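Local atomic coordinates of vacuolar protein sorting-associated protein 53 (Saccharomyces cerevisiae, PDB entry 3NS4), a protein that acts as a subunit of the GARP tethering complex in retrograde transport of vesicles from early and late endosomes to the late Golgi. Residues 120-124 with 138-144; 117-121 with 195-199; 163-169 with 218-222; 49-53 with 207-211. The protein carries 2 engineered substitutions. All blocks are in the same frame, centred on the assembly; numbering follows the deposited sequence.

Interaction 1 (120-124 with 138-144); sequences KFIKL and TYSKLTN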
loop_
_atom_site.group_PDB
_atom_site.type_symbol
_atom_site.label_atom_id
_atom_site.label_comp_id
_atom_site.label_asym_id
_atom_site.label_seq_id
_atom_site.Cartn_x
_atom_site.Cartn_y
_atom_site.Cartn_z
ATOM N N LYS A 120 -1.681 -8.027 0.415
ATOM C CA LYS A 120 -0.450 -8.013 -0.308
ATOM C C LYS A 120 0.503 -6.955 0.208
ATOM O O LYS A 120 1.691 -7.196 0.423
ATOM C CB LYS A 120 -0.748 -7.785 -1.773
ATOM C CG LYS A 120 -1.387 -8.991 -2.402
ATOM C CD LYS A 120 -1.986 -8.617 -3.710
ATOM C CE LYS A 120 -2.416 -9.846 -4.439
ATOM N NZ LYS A 120 -2.940 -9.359 -5.720
ATOM N N PHE A 121 -0.033 -5.781 0.426
ATOM C CA PHE A 121 0.790 -4.732 0.892
ATOM C C PHE A 121 1.525 -5.130 2.143
ATOM O O PHE A 121 2.745 -4.961 2.242
ATOM C CB PHE A 121 -0.086 -3.566 1.201
ATOM C CG PHE A 121 0.649 -2.412 1.737
ATOM C CD1 PHE A 121 1.859 -2.020 1.164
ATOM C CD2 PHE A 121 0.116 -1.668 2.784
ATOM C CE1 PHE A 121 2.561 -0.932 1.654
ATOM C CE2 PHE A 121 0.806 -0.565 3.285
ATOM C CZ PHE A 121 2.032 -0.190 2.706
ATOM N N ILE A 122 0.792 -5.656 3.111
ATOM C CA ILE A 122 1.420 -6.074 4.360
ATOM C C ILE A 122 2.411 -7.200 4.134
ATOM O O ILE A 122 3.528 -7.144 4.668
ATOM C CB ILE A 122 0.387 -6.554 5.351
ATOM C CG1 ILE A 122 -0.531 -5.394 5.722
ATOM C CG2 ILE A 122 1.061 -7.164 6.595
ATOM C CD1 ILE A 122 -1.857 -5.879 6.217
ATOM N N LYS A 123 2.007 -8.226 3.367
ATOM C CA LYS A 123 2.902 -9.368 3.093
ATOM C C LYS A 123 4.225 -8.824 2.580
ATOM O O LYS A 123 5.318 -9.318 2.925
ATOM C CB LYS A 123 2.317 -10.362 2.076
ATOM C CG LYS A 123 1.417 -11.430 2.662
ATOM C CD LYS A 123 1.113 -12.572 1.655
ATOM C CE LYS A 123 0.469 -13.755 2.436
ATOM N NZ LYS A 123 -0.275 -14.806 1.664
ATOM N N LEU A 124 4.106 -7.764 1.798
ATOM C CA LEU A 124 5.258 -7.154 1.219
ATOM C C LEU A 124 6.074 -6.469 2.266
ATOM O O LEU A 124 7.268 -6.640 2.285
ATOM C CB LEU A 124 4.850 -6.171 0.154
ATOM C CG LEU A 124 5.970 -5.621 -0.704
ATOM C CD1 LEU A 124 6.741 -6.728 -1.420
ATOM C CD2 LEU A 124 5.368 -4.655 -1.718
ATOM N N THR A 138 9.368 -11.711 -4.903
ATOM C CA THR A 138 8.170 -11.447 -4.167
ATOM C C THR A 138 7.610 -10.034 -4.478
ATOM O O THR A 138 6.377 -9.847 -4.511
ATOM C CB THR A 138 8.321 -11.750 -2.650
ATOM O OG1 THR A 138 8.798 -10.595 -1.985
ATOM C CG2 THR A 138 9.258 -12.959 -2.382
ATOM N N TYR A 139 8.484 -9.056 -4.738
ATOM C CA TYR A 139 8.002 -7.711 -5.080
ATOM C C TYR A 139 7.150 -7.753 -6.362
ATOM O O TYR A 139 6.023 -7.223 -6.409
ATOM C CB TYR A 139 9.139 -6.706 -5.225
ATOM C CG TYR A 139 8.624 -5.351 -5.568
ATOM C CD1 TYR A 139 8.466 -4.377 -4.581
ATOM C CD2 TYR A 139 8.244 -5.040 -6.862
ATOM C CE1 TYR A 139 7.947 -3.104 -4.883
ATOM C CE2 TYR A 139 7.721 -3.771 -7.166
ATOM C CZ TYR A 139 7.576 -2.820 -6.158
ATOM O OH TYR A 139 7.073 -1.593 -6.454
ATOM N N SER A 140 7.655 -8.410 -7.399
ATOM C CA SER A 140 6.891 -8.474 -8.636
ATOM C C SER A 140 5.654 -9.346 -8.450
ATOM O O SER A 140 4.598 -9.056 -9.042
ATOM C CB SER A 140 7.733 -9.032 -9.742
ATOM O OG SER A 140 8.239 -10.263 -9.290
ATOM N N LYS A 141 5.766 -10.399 -7.640
ATOM C CA LYS A 141 4.604 -11.223 -7.385
ATOM C C LYS A 141 3.493 -10.400 -6.738
ATOM O O LYS A 141 2.323 -10.441 -7.155
ATOM C CB LYS A 141 4.922 -12.352 -6.407
ATOM C CG LYS A 141 3.717 -13.307 -6.222
ATOM C CD LYS A 141 3.875 -14.439 -5.182
ATOM C CE LYS A 141 3.692 -13.959 -3.745
ATOM N NZ LYS A 141 3.626 -15.083 -2.770
ATOM N N LEU A 142 3.870 -9.641 -5.710
ATOM C CA LEU A 142 2.880 -8.961 -4.915
ATOM C C LEU A 142 2.366 -7.680 -5.515
ATOM O O LEU A 142 1.353 -7.175 -5.052
ATOM C CB LEU A 142 3.356 -8.775 -3.464
ATOM C CG LEU A 142 3.622 -10.025 -2.604
ATOM C CD1 LEU A 142 4.042 -9.686 -1.178
ATOM C CD2 LEU A 142 2.410 -10.922 -2.543
ATOM N N THR A 143 3.018 -7.134 -6.537
ATOM C CA THR A 143 2.513 -5.878 -7.125
ATOM C C THR A 143 2.081 -6.094 -8.565
ATOM O O THR A 143 1.866 -5.130 -9.305
ATOM C CB THR A 143 3.595 -4.818 -7.142
ATOM O OG1 THR A 143 4.718 -5.324 -7.872
ATOM C CG2 THR A 143 4.028 -4.497 -5.749
ATOM N N ASN A 144 1.977 -7.366 -8.953
ATOM C CA ASN A 144 1.680 -7.739 -10.335
ATOM C C ASN A 144 2.628 -7.074 -11.336
ATOM O O ASN A 144 2.184 -6.424 -12.272
ATOM C CB ASN A 144 0.197 -7.510 -10.678
ATOM C CG ASN A 144 -0.738 -8.375 -9.809
ATOM O OD1 ASN A 144 -0.840 -9.598 -9.980
ATOM N ND2 ASN A 144 -1.412 -7.733 -8.867
#
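Leu124 and Leu142 form the apolar centre of this contact, their side chains lying alongside each other and pointing opposite ways. With CG of Leu142 anti to its carbonyl carbon (chi1 -63°), its CD1 branch reaches the other helix. CD1 of Leu142 lies 3.8 Å from CB of Leu124. The same methyl meets CB of Lys123 at 3.7 Å. Leu124 in turn places CD1 4.0 Å from CA of Tyr139, while its CD2 approaches the Tyr139 ring obliquely.

Helices 102-125 and 132-142 form an antiparallel hairpin of the C-terminal helical domain. Residues 138-142 are the last turn of the second helix, and 143-144 follow it. The local axes run at 173° and come within 10.1 Å. Val155 of helix 149-159 also packs on Leu124, and Trp152 meets the Tyr139 ring edge-to-face.

No hydrogen bond crosses between the two segments. OG1 of Thr143 donates to O of Tyr139 at 2.7 Å, from a position tilted 34° out of the carbonyl plane. It ties Thr143, the first residue to leave helical angles, back to the last turn.

The extended Lys120 side chain runs past the C-terminal end of helix 132-142, where it crosses Asn144 at about a right angle.

Interaction 2 (117-121 with 195-199); sequences QLLKF and FIFKW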
loop_
_atom_site.group_PDB
_atom_site.type_symbol
_atom_site.label_atom_id
_atom_site.label_comp_id
_atom_site.label_asym_id
_atom_site.label_seq_id
_atom_site.Cartn_x
_atom_site.Cartn_y
_atom_site.Cartn_z
ATOM N N GLN A 117 -5.759 -6.479 -1.413
ATOM C CA GLN A 117 -4.679 -5.530 -1.624
ATOM C C GLN A 117 -3.921 -5.264 -0.347
ATOM O O GLN A 117 -2.664 -5.333 -0.309
ATOM C CB GLN A 117 -5.198 -4.234 -2.151
ATOM C CG GLN A 117 -6.059 -4.400 -3.355
ATOM C CD GLN A 117 -6.414 -3.056 -3.972
ATOM O OE1 GLN A 117 -7.436 -2.923 -4.666
ATOM N NE2 GLN A 117 -5.574 -2.039 -3.707
ATOM N N LEU A 118 -4.680 -4.973 0.701
ATOM C CA LEU A 118 -4.063 -4.735 1.964
ATOM C C LEU A 118 -3.115 -5.891 2.297
ATOM O O LEU A 118 -1.926 -5.705 2.630
ATOM C CB LEU A 118 -5.154 -4.565 3.004
ATOM C CG LEU A 118 -5.881 -3.210 2.864
ATOM C CD1 LEU A 118 -6.928 -3.030 3.936
ATOM C CD2 LEU A 118 -4.872 -2.041 2.916
ATOM N N LEU A 119 -3.649 -7.096 2.119
ATOM C CA LEU A 119 -2.918 -8.304 2.435
ATOM C C LEU A 119 -1.618 -8.297 1.689
ATOM O O LEU A 119 -0.561 -8.463 2.266
ATOM C CB LEU A 119 -3.749 -9.553 2.155
ATOM C CG LEU A 119 -3.123 -10.880 2.676
ATOM C CD1 LEU A 119 -2.674 -10.860 4.133
ATOM C CD2 LEU A 119 -4.035 -12.109 2.460
ATOM N N LYS A 120 -1.681 -8.027 0.415
ATOM C CA LYS A 120 -0.450 -8.013 -0.308
ATOM C C LYS A 120 0.503 -6.955 0.208
ATOM O O LYS A 120 1.691 -7.196 0.423
ATOM C CB LYS A 120 -0.748 -7.785 -1.773
ATOM C CG LYS A 120 -1.387 -8.991 -2.402
ATOM C CD LYS A 120 -1.986 -8.617 -3.710
ATOM C CE LYS A 120 -2.416 -9.846 -4.439
ATOM N NZ LYS A 120 -2.940 -9.359 -5.720
ATOM N N PHE A 121 -0.033 -5.781 0.426
ATOM C CA PHE A 121 0.790 -4.732 0.892
ATOM C C PHE A 121 1.525 -5.130 2.143
ATOM O O PHE A 121 2.745 -4.961 2.242
ATOM C CB PHE A 121 -0.086 -3.566 1.201
ATOM C CG PHE A 121 0.649 -2.412 1.737
ATOM C CD1 PHE A 121 1.859 -2.020 1.164
ATOM C CD2 PHE A 121 0.116 -1.668 2.784
ATOM C CE1 PHE A 121 2.561 -0.932 1.654
ATOM C CE2 PHE A 121 0.806 -0.565 3.285
ATOM C CZ PHE A 121 2.032 -0.190 2.706
ATOM N N PHE A 195 -0.219 0.863 -7.181
ATOM C CA PHE A 195 -0.289 -0.150 -6.148
ATOM C C PHE A 195 -1.154 0.366 -5.000
ATOM O O PHE A 195 -2.109 1.085 -5.231
ATOM C CB PHE A 195 1.133 -0.434 -5.685
ATOM C CG PHE A 195 1.255 -1.551 -4.698
ATOM C CD1 PHE A 195 0.593 -2.765 -4.894
ATOM C CD2 PHE A 195 2.109 -1.432 -3.616
ATOM C CE1 PHE A 195 0.738 -3.838 -3.983
ATOM C CE2 PHE A 195 2.273 -2.488 -2.704
ATOM C CZ PHE A 195 1.582 -3.693 -2.886
ATOM N N ILE A 196 -0.775 0.050 -3.769
ATOM C CA ILE A 196 -1.509 0.455 -2.581
ATOM C C ILE A 196 -1.641 1.989 -2.433
ATOM O O ILE A 196 -2.484 2.480 -1.690
ATOM C CB ILE A 196 -0.804 -0.130 -1.334
ATOM C CG1 ILE A 196 -1.759 -0.225 -0.160
ATOM C CG2 ILE A 196 0.438 0.693 -0.953
ATOM C CD1 ILE A 196 -2.909 -1.177 -0.342
ATOM N N PHE A 197 -0.809 2.746 -3.139
ATOM C CA PHE A 197 -0.828 4.188 -3.003
ATOM C C PHE A 197 -1.977 4.784 -3.769
ATOM O O PHE A 197 -2.162 5.996 -3.805
ATOM C CB PHE A 197 0.514 4.749 -3.406
ATOM C CG PHE A 197 1.650 4.084 -2.695
ATOM C CD1 PHE A 197 1.840 4.269 -1.322
ATOM C CD2 PHE A 197 2.532 3.253 -3.380
ATOM C CE1 PHE A 197 2.893 3.638 -0.647
ATOM C CE2 PHE A 197 3.620 2.625 -2.709
ATOM C CZ PHE A 197 3.779 2.817 -1.339
ATOM N N LYS A 198 -2.747 3.899 -4.390
ATOM C CA LYS A 198 -3.973 4.269 -5.066
ATOM C C LYS A 198 -4.805 5.012 -3.992
ATOM O O LYS A 198 -5.605 5.914 -4.274
ATOM C CB LYS A 198 -4.719 2.986 -5.546
ATOM C CG LYS A 198 -6.133 3.296 -5.826
ATOM C CD LYS A 198 -6.992 2.242 -6.455
ATOM C CE LYS A 198 -8.374 2.942 -6.703
ATOM N NZ LYS A 198 -9.067 2.528 -7.967
ATOM N N TRP A 199 -4.550 4.632 -2.747
ATOM C CA TRP A 199 -5.330 5.069 -1.609
ATOM C C TRP A 199 -4.810 6.289 -0.874
ATOM O O TRP A 199 -5.501 6.790 0.033
ATOM C CB TRP A 199 -5.475 3.904 -0.625
ATOM C CG TRP A 199 -6.073 2.682 -1.239
ATOM C CD1 TRP A 199 -5.422 1.535 -1.614
ATOM C CD2 TRP A 199 -7.444 2.489 -1.579
ATOM N NE1 TRP A 199 -6.313 0.621 -2.155
ATOM C CE2 TRP A 199 -7.561 1.182 -2.145
ATOM C CE3 TRP A 199 -8.597 3.282 -1.455
ATOM C CZ2 TRP A 199 -8.792 0.657 -2.586
ATOM C CZ3 TRP A 199 -9.827 2.761 -1.889
ATOM C CH2 TRP A 199 -9.914 1.462 -2.451
#
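Phe121 and Ile196 join the long helix 102-125 to the loop before helix 201-212, near the middle of this helical-bundle fragment. The loop residues 196-199 form a short 3-10 turn. Its first residue, Ile196, faces the helix and is the main apolar residue of the contact from the loop side.

Ile196 presses on one face of the Phe121 ring. Its CG2 lies 3.9 Å from the centroid of that ring and 18° off the normal, a CH-pi contact. CG1 of the same residue sits 3.8 Å from CG of Phe121. CG1 is anti to the backbone N (chi1 -158°), and this carries CD1 onward to the helix turn before Phe121. There CD1 of Ile196 meets CD2 of Leu118 at 3.9 Å, the two side chains crossing at about a right angle. Leu118 is also packed by Val40 of helix 20-47 and by Leu78 and Leu81 of helix 64-87.

Phe195 brings a second ring to the same helix. Its CE2 comes obliquely within 3.9 Å of CD1 of Phe121. The face of the Phe195 ring is also approached by CB of Ile196.

At the other end of the contact, the Gln117 side chain reaches the indole edge of Trp199. Its amide plane is turned 42° from the indole plane. Trp199 itself lies against Asp33 and Thr37 of helix 20-47.

Aliphatic branches on aromatic rings dominate here, so the loop is probably held to the helix mainly by dispersion forces and exclusion of water.

Interaction 3 (163-169 with 218-222); sequences WDLALWK and NWSKF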
loop_
_atom_site.group_PDB
_atom_site.type_symbol
_atom_site.label_atom_id
_atom_site.label_comp_id
_atom_site.label_asym_id
_atom_site.label_seq_id
_atom_site.Cartn_x
_atom_site.Cartn_y
_atom_site.Cartn_z
ATOM N N TRP A 163 19.284 4.850 4.734
ATOM C CA TRP A 163 19.737 5.586 3.537
ATOM C C TRP A 163 21.159 5.212 3.105
ATOM O O TRP A 163 22.062 6.061 3.071
ATOM C CB TRP A 163 19.616 7.107 3.745
ATOM C CG TRP A 163 18.187 7.567 3.923
ATOM C CD1 TRP A 163 17.607 8.105 5.055
ATOM C CD2 TRP A 163 17.150 7.485 2.941
ATOM N NE1 TRP A 163 16.281 8.382 4.814
ATOM C CE2 TRP A 163 15.973 8.000 3.530
ATOM C CE3 TRP A 163 17.102 7.026 1.611
ATOM C CZ2 TRP A 163 14.761 8.073 2.831
ATOM C CZ3 TRP A 163 15.892 7.099 0.921
ATOM C CH2 TRP A 163 14.741 7.623 1.531
ATOM N N ASP A 164 21.336 3.931 2.782
ATOM C CA ASP A 164 22.616 3.374 2.356
ATOM C C ASP A 164 22.555 3.159 0.856
ATOM O O ASP A 164 21.957 2.193 0.370
ATOM C CB ASP A 164 22.896 2.059 3.107
ATOM C CG ASP A 164 24.243 1.431 2.748
ATOM O OD1 ASP A 164 25.154 2.150 2.274
ATOM O OD2 ASP A 164 24.395 0.206 2.958
ATOM N N LEU A 165 23.176 4.078 0.130
ATOM C CA LEU A 165 23.184 4.034 -1.316
ATOM C C LEU A 165 23.650 2.677 -1.853
ATOM O O LEU A 165 23.078 2.155 -2.804
ATOM C CB LEU A 165 24.018 5.187 -1.865
ATOM C CG LEU A 165 23.631 5.623 -3.280
ATOM C CD1 LEU A 165 24.157 7.002 -3.595
ATOM C CD2 LEU A 165 24.108 4.654 -4.307
ATOM N N ALA A 166 24.677 2.106 -1.225
ATOM C CA ALA A 166 25.218 0.794 -1.617
ATOM C C ALA A 166 24.159 -0.302 -1.523
ATOM O O ALA A 166 24.033 -1.127 -2.424
ATOM C CB ALA A 166 26.444 0.430 -0.775
ATOM N N LEU A 167 23.403 -0.299 -0.433
ATOM C CA LEU A 167 22.334 -1.249 -0.238
ATOM C C LEU A 167 21.160 -0.983 -1.202
ATOM O O LEU A 167 20.551 -1.918 -1.716
ATOM C CB LEU A 167 21.903 -1.202 1.217
ATOM C CG LEU A 167 20.711 -2.013 1.710
ATOM C CD1 LEU A 167 20.647 -3.463 1.155
ATOM C CD2 LEU A 167 20.748 -1.997 3.238
ATOM N N TRP A 168 20.834 0.283 -1.438
ATOM C CA TRP A 168 19.780 0.613 -2.387
ATOM C C TRP A 168 20.083 0.104 -3.800
ATOM O O TRP A 168 19.240 -0.514 -4.449
ATOM C CB TRP A 168 19.557 2.109 -2.402
ATOM C CG TRP A 168 18.651 2.560 -1.325
ATOM C CD1 TRP A 168 18.943 2.677 -0.001
ATOM C CD2 TRP A 168 17.274 2.970 -1.475
ATOM N NE1 TRP A 168 17.831 3.121 0.695
ATOM C CE2 TRP A 168 16.799 3.315 -0.188
ATOM C CE3 TRP A 168 16.397 3.061 -2.573
ATOM C CZ2 TRP A 168 15.491 3.774 0.032
ATOM C CZ3 TRP A 168 15.095 3.516 -2.356
ATOM C CH2 TRP A 168 14.658 3.870 -1.056
ATOM N N LYS A 169 21.299 0.358 -4.266
ATOM C CA LYS A 169 21.735 -0.132 -5.568
ATOM C C LYS A 169 21.776 -1.641 -5.571
ATOM O O LYS A 169 21.508 -2.249 -6.590
ATOM C CB LYS A 169 23.120 0.395 -5.941
ATOM C CG LYS A 169 23.142 1.822 -6.400
ATOM C CD LYS A 169 24.546 2.256 -6.820
ATOM C CE LYS A 169 24.525 3.635 -7.498
ATOM N NZ LYS A 169 25.869 4.120 -7.894
ATOM N N ASN A 218 25.730 11.826 -5.101
ATOM C CA ASN A 218 25.578 10.441 -5.558
ATOM C C ASN A 218 24.136 10.069 -5.595
ATOM O O ASN A 218 23.647 9.596 -6.619
ATOM C CB ASN A 218 26.323 9.486 -4.644
ATOM C CG ASN A 218 27.808 9.591 -4.809
ATOM O OD1 ASN A 218 28.342 9.300 -5.877
ATOM N ND2 ASN A 218 28.494 10.011 -3.754
ATOM N N TRP A 219 23.473 10.286 -4.457
ATOM C CA TRP A 219 22.038 10.069 -4.313
ATOM C C TRP A 219 21.321 10.837 -5.375
ATOM O O TRP A 219 20.527 10.281 -6.132
ATOM C CB TRP A 219 21.545 10.537 -2.951
ATOM C CG TRP A 219 21.616 9.450 -1.968
ATOM C CD1 TRP A 219 22.539 9.291 -0.978
ATOM C CD2 TRP A 219 20.739 8.316 -1.893
ATOM N NE1 TRP A 219 22.276 8.128 -0.278
ATOM C CE2 TRP A 219 21.180 7.513 -0.820
ATOM C CE3 TRP A 219 19.622 7.907 -2.627
ATOM C CZ2 TRP A 219 20.550 6.321 -0.467
ATOM C CZ3 TRP A 219 18.988 6.720 -2.273
ATOM C CH2 TRP A 219 19.451 5.944 -1.200
ATOM N N SER A 220 21.631 12.126 -5.434
ATOM C CA SER A 220 21.058 12.995 -6.429
ATOM C C SER A 220 21.138 12.305 -7.803
ATOM O O SER A 220 20.128 12.190 -8.508
ATOM C CB SER A 220 21.794 14.330 -6.424
ATOM O OG SER A 220 21.043 15.305 -7.113
ATOM N N LYS A 221 22.323 11.801 -8.146
ATOM C CA LYS A 221 22.533 11.127 -9.427
ATOM C C LYS A 221 21.759 9.788 -9.537
ATOM O O LYS A 221 21.223 9.442 -10.599
ATOM C CB LYS A 221 24.032 10.938 -9.680
ATOM C CG LYS A 221 24.374 10.709 -11.140
ATOM C CD LYS A 221 25.868 10.487 -11.362
ATOM C CE LYS A 221 26.362 9.177 -10.732
ATOM N NZ LYS A 221 27.799 8.896 -11.048
ATOM N N PHE A 222 21.695 9.053 -8.432
ATOM C CA PHE A 222 20.982 7.781 -8.387
ATOM C C PHE A 222 19.494 7.975 -8.659
ATOM O O PHE A 222 18.889 7.215 -9.400
ATOM C CB PHE A 222 21.201 7.105 -7.026
ATOM C CG PHE A 222 20.427 5.832 -6.844
ATOM C CD1 PHE A 222 20.789 4.678 -7.525
ATOM C CD2 PHE A 222 19.340 5.781 -5.983
ATOM C CE1 PHE A 222 20.064 3.489 -7.373
ATOM C CE2 PHE A 222 18.612 4.582 -5.810
ATOM C CZ PHE A 222 18.978 3.438 -6.507
#
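The helical parts of the two segments, 165-169 and 218-222, run nearly parallel, at 18°, with axes 11.5 Å apart. Trp219 reaches in between Trp163, two residues before the helix, and Trp168 in its first turn.

The outer edge of Trp219 points at the face of Trp168. CH2 of Trp219 lies 3.5 Å from CG of Trp168, and the planes stand at 78°, a T-shaped pair. Trp163 makes a second one by turning its own edge toward the face of Trp219, with six-membered ring centroids 5.6 Å apart.

CD1 of Leu165 lies over a Trp219 face, 3.8 Å from the centroid of the five-membered ring, a CH-pi contact. CG of Leu165 is anti to the backbone N (chi1 -155°), which lays the branch across the indole.

CG of Lys169 meets CE1 of Phe222 at 3.6 Å. The Phe222 ring also meets the Trp168 ring obliquely, CE2 of Phe222 lying 4.2 Å from CE3 of Trp168.

NE1 of Trp168 is hydrogen-bonded to O of Pro162, which probably helps fix the rotation of its indole. With no hydrogen bond between the segments, the join rests on Trp219 set edge-to-face against both Trp163 and Trp168, and on the leucine beside it.

Interaction 4 (49-53 with 207-211); sequences PVPPF and FENNL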
loop_
_atom_site.group_PDB
_atom_site.type_symbol
_atom_site.label_atom_id
_atom_site.label_comp_id
_atom_site.label_asym_id
_atom_site.label_seq_id
_atom_site.Cartn_x
_atom_site.Cartn_y
_atom_site.Cartn_z
ATOM N N PRO A 49 9.700 7.379 6.115
ATOM C CA PRO A 49 10.918 8.090 6.471
ATOM C C PRO A 49 10.655 9.589 6.698
ATOM O O PRO A 49 9.730 10.164 6.091
ATOM C CB PRO A 49 11.820 7.860 5.250
ATOM C CG PRO A 49 10.893 7.703 4.132
ATOM C CD PRO A 49 9.694 6.987 4.695
ATOM N N VAL A 50 11.483 10.199 7.552
ATOM C CA VAL A 50 11.325 11.597 7.928
ATOM C C VAL A 50 12.232 12.526 7.124
ATOM O O VAL A 50 13.459 12.421 7.222
ATOM C CB VAL A 50 11.573 11.812 9.447
ATOM C CG1 VAL A 50 11.212 13.232 9.834
ATOM C CG2 VAL A 50 10.745 10.831 10.292
ATOM N N PRO A 51 11.625 13.433 6.318
ATOM C CA PRO A 51 12.403 14.395 5.555
ATOM C C PRO A 51 13.005 15.414 6.512
ATOM O O PRO A 51 12.370 15.786 7.498
ATOM C CB PRO A 51 11.367 15.048 4.640
ATOM C CG PRO A 51 10.084 14.908 5.349
ATOM C CD PRO A 51 10.177 13.591 6.071
ATOM N N PRO A 52 14.219 15.888 6.217
ATOM C CA PRO A 52 15.014 15.574 5.028
ATOM C C PRO A 52 15.730 14.227 5.114
ATOM O O PRO A 52 16.142 13.778 6.199
ATOM C CB PRO A 52 16.019 16.714 4.990
ATOM C CG PRO A 52 16.271 17.002 6.455
ATOM C CD PRO A 52 15.002 16.644 7.210
ATOM N N PHE A 53 15.888 13.605 3.956
ATOM C CA PHE A 53 16.494 12.299 3.886
ATOM C C PHE A 53 18.006 12.310 3.728
ATOM O O PHE A 53 18.528 13.047 2.898
ATOM C CB PHE A 53 15.957 11.546 2.672
ATOM C CG PHE A 53 14.464 11.348 2.641
ATOM C CD1 PHE A 53 13.808 11.272 1.416
ATOM C CD2 PHE A 53 13.720 11.207 3.800
ATOM C CE1 PHE A 53 12.446 11.052 1.340
ATOM C CE2 PHE A 53 12.333 11.008 3.737
ATOM C CZ PHE A 53 11.695 10.931 2.504
ATOM N N PHE A 207 6.637 11.898 -0.889
ATOM C CA PHE A 207 7.811 11.045 -0.882
ATOM C C PHE A 207 8.704 11.304 -2.086
ATOM O O PHE A 207 9.921 11.479 -1.936
ATOM C CB PHE A 207 7.452 9.569 -0.857
ATOM C CG PHE A 207 8.647 8.689 -0.899
ATOM C CD1 PHE A 207 9.499 8.613 0.187
ATOM C CD2 PHE A 207 8.945 7.949 -2.020
ATOM C CE1 PHE A 207 10.635 7.803 0.160
ATOM C CE2 PHE A 207 10.087 7.122 -2.055
ATOM C CZ PHE A 207 10.924 7.054 -0.960
ATOM N N GLU A 208 8.097 11.305 -3.277
ATOM C CA GLU A 208 8.837 11.571 -4.514
ATOM C C GLU A 208 9.603 12.910 -4.412
ATOM O O GLU A 208 10.804 12.947 -4.642
ATOM C CB GLU A 208 7.919 11.529 -5.747
ATOM C CG GLU A 208 7.485 10.126 -6.218
ATOM C CD GLU A 208 6.445 10.130 -7.370
ATOM O OE1 GLU A 208 5.287 10.562 -7.143
ATOM O OE2 GLU A 208 6.759 9.663 -8.496
ATOM N N ASN A 209 8.919 13.992 -4.026
ATOM C CA ASN A 209 9.552 15.311 -3.870
ATOM C C ASN A 209 10.746 15.300 -2.953
ATOM O O ASN A 209 11.812 15.793 -3.313
ATOM C CB ASN A 209 8.570 16.329 -3.312
ATOM C CG ASN A 209 7.504 16.711 -4.299
ATOM O OD1 ASN A 209 7.676 16.557 -5.509
ATOM N ND2 ASN A 209 6.388 17.231 -3.789
ATOM N N ASN A 210 10.556 14.736 -1.766
ATOM C CA ASN A 210 11.602 14.699 -0.776
ATOM C C ASN A 210 12.805 14.006 -1.333
ATOM O O ASN A 210 13.933 14.406 -1.053
ATOM C CB ASN A 210 11.144 13.958 0.464
ATOM C CG ASN A 210 9.910 14.552 1.073
ATOM O OD1 ASN A 210 9.759 15.780 1.108
ATOM N ND2 ASN A 210 9.005 13.682 1.569
ATOM N N LEU A 211 12.558 12.983 -2.147
ATOM C CA LEU A 211 13.624 12.176 -2.729
ATOM C C LEU A 211 14.496 12.943 -3.749
ATOM O O LEU A 211 15.709 12.707 -3.880
ATOM C CB LEU A 211 13.015 10.945 -3.372
ATOM C CG LEU A 211 13.863 9.679 -3.263
ATOM C CD1 LEU A 211 14.028 9.255 -1.772
ATOM C CD2 LEU A 211 13.255 8.526 -4.100
#
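Pro49 lies near the start of the loop after helix 20-47, which packs here on helix 201-212 in the helical bundle of this C-terminal fragment. The contact ties the loop after an early helix to a helix late in the chain. The CG atom of Pro49 meets the edge of the Phe207 ring, near its plane, 4.0 Å from CE1. Pro49 also touches Ala157 of helix 149-159.

The chain then passes Val50, whose CB points away from the helix. Pro51 turns back toward it. CB of Pro51 lies 3.9 Å from CG of Asn210, so the proline ring rests against the amide end of that side chain.

A cis peptide bond precedes Pro52. Beyond it, Phe53 sends its ring in among Phe207, Asn210 and Leu211. CG of Phe53 is anti to its carbonyl carbon (chi1 -59°), which directs the ring to the helix surface. CB of Asn210 lies against CE1 and CZ of Phe53, and the Phe53 ring plane stands 89° from the Asn210 amide plane. The Phe53 and Phe207 rings meet obliquely, with planes at 48° and centroids 5.8 Å apart. Phe207 is also stacked with Phe154 of helix 149-159.

No hydrogen bond links the two segments, and the contact is largely apolar. At the far end, CD1 of Leu211 touches CD1 of Phe53 at 3.8 Å.

Overall arrangement
Interactions 1 and 2 share Lys120 and Phe121 on helix 102-125, and their centres lie about 9 Å apart. Phe195 bridges them: its CE2 is 3.9 Å from CD2 of Leu124. Interactions 3 and 4 form a second group, with centres about 14 Å apart. There Trp163 joins them, its CZ2 lying against the Phe53 ring. The groups stand about 20 to 26 Å apart between centres. Along the chain, interaction 4 spans both 1 and 2, while interaction 3 alternates with 2 and with 4. Interaction 1 closes a local hairpin. The other three bring late residues back to earlier ones, which is consistent with one continuous helical domain in this C-terminal part of Vps53.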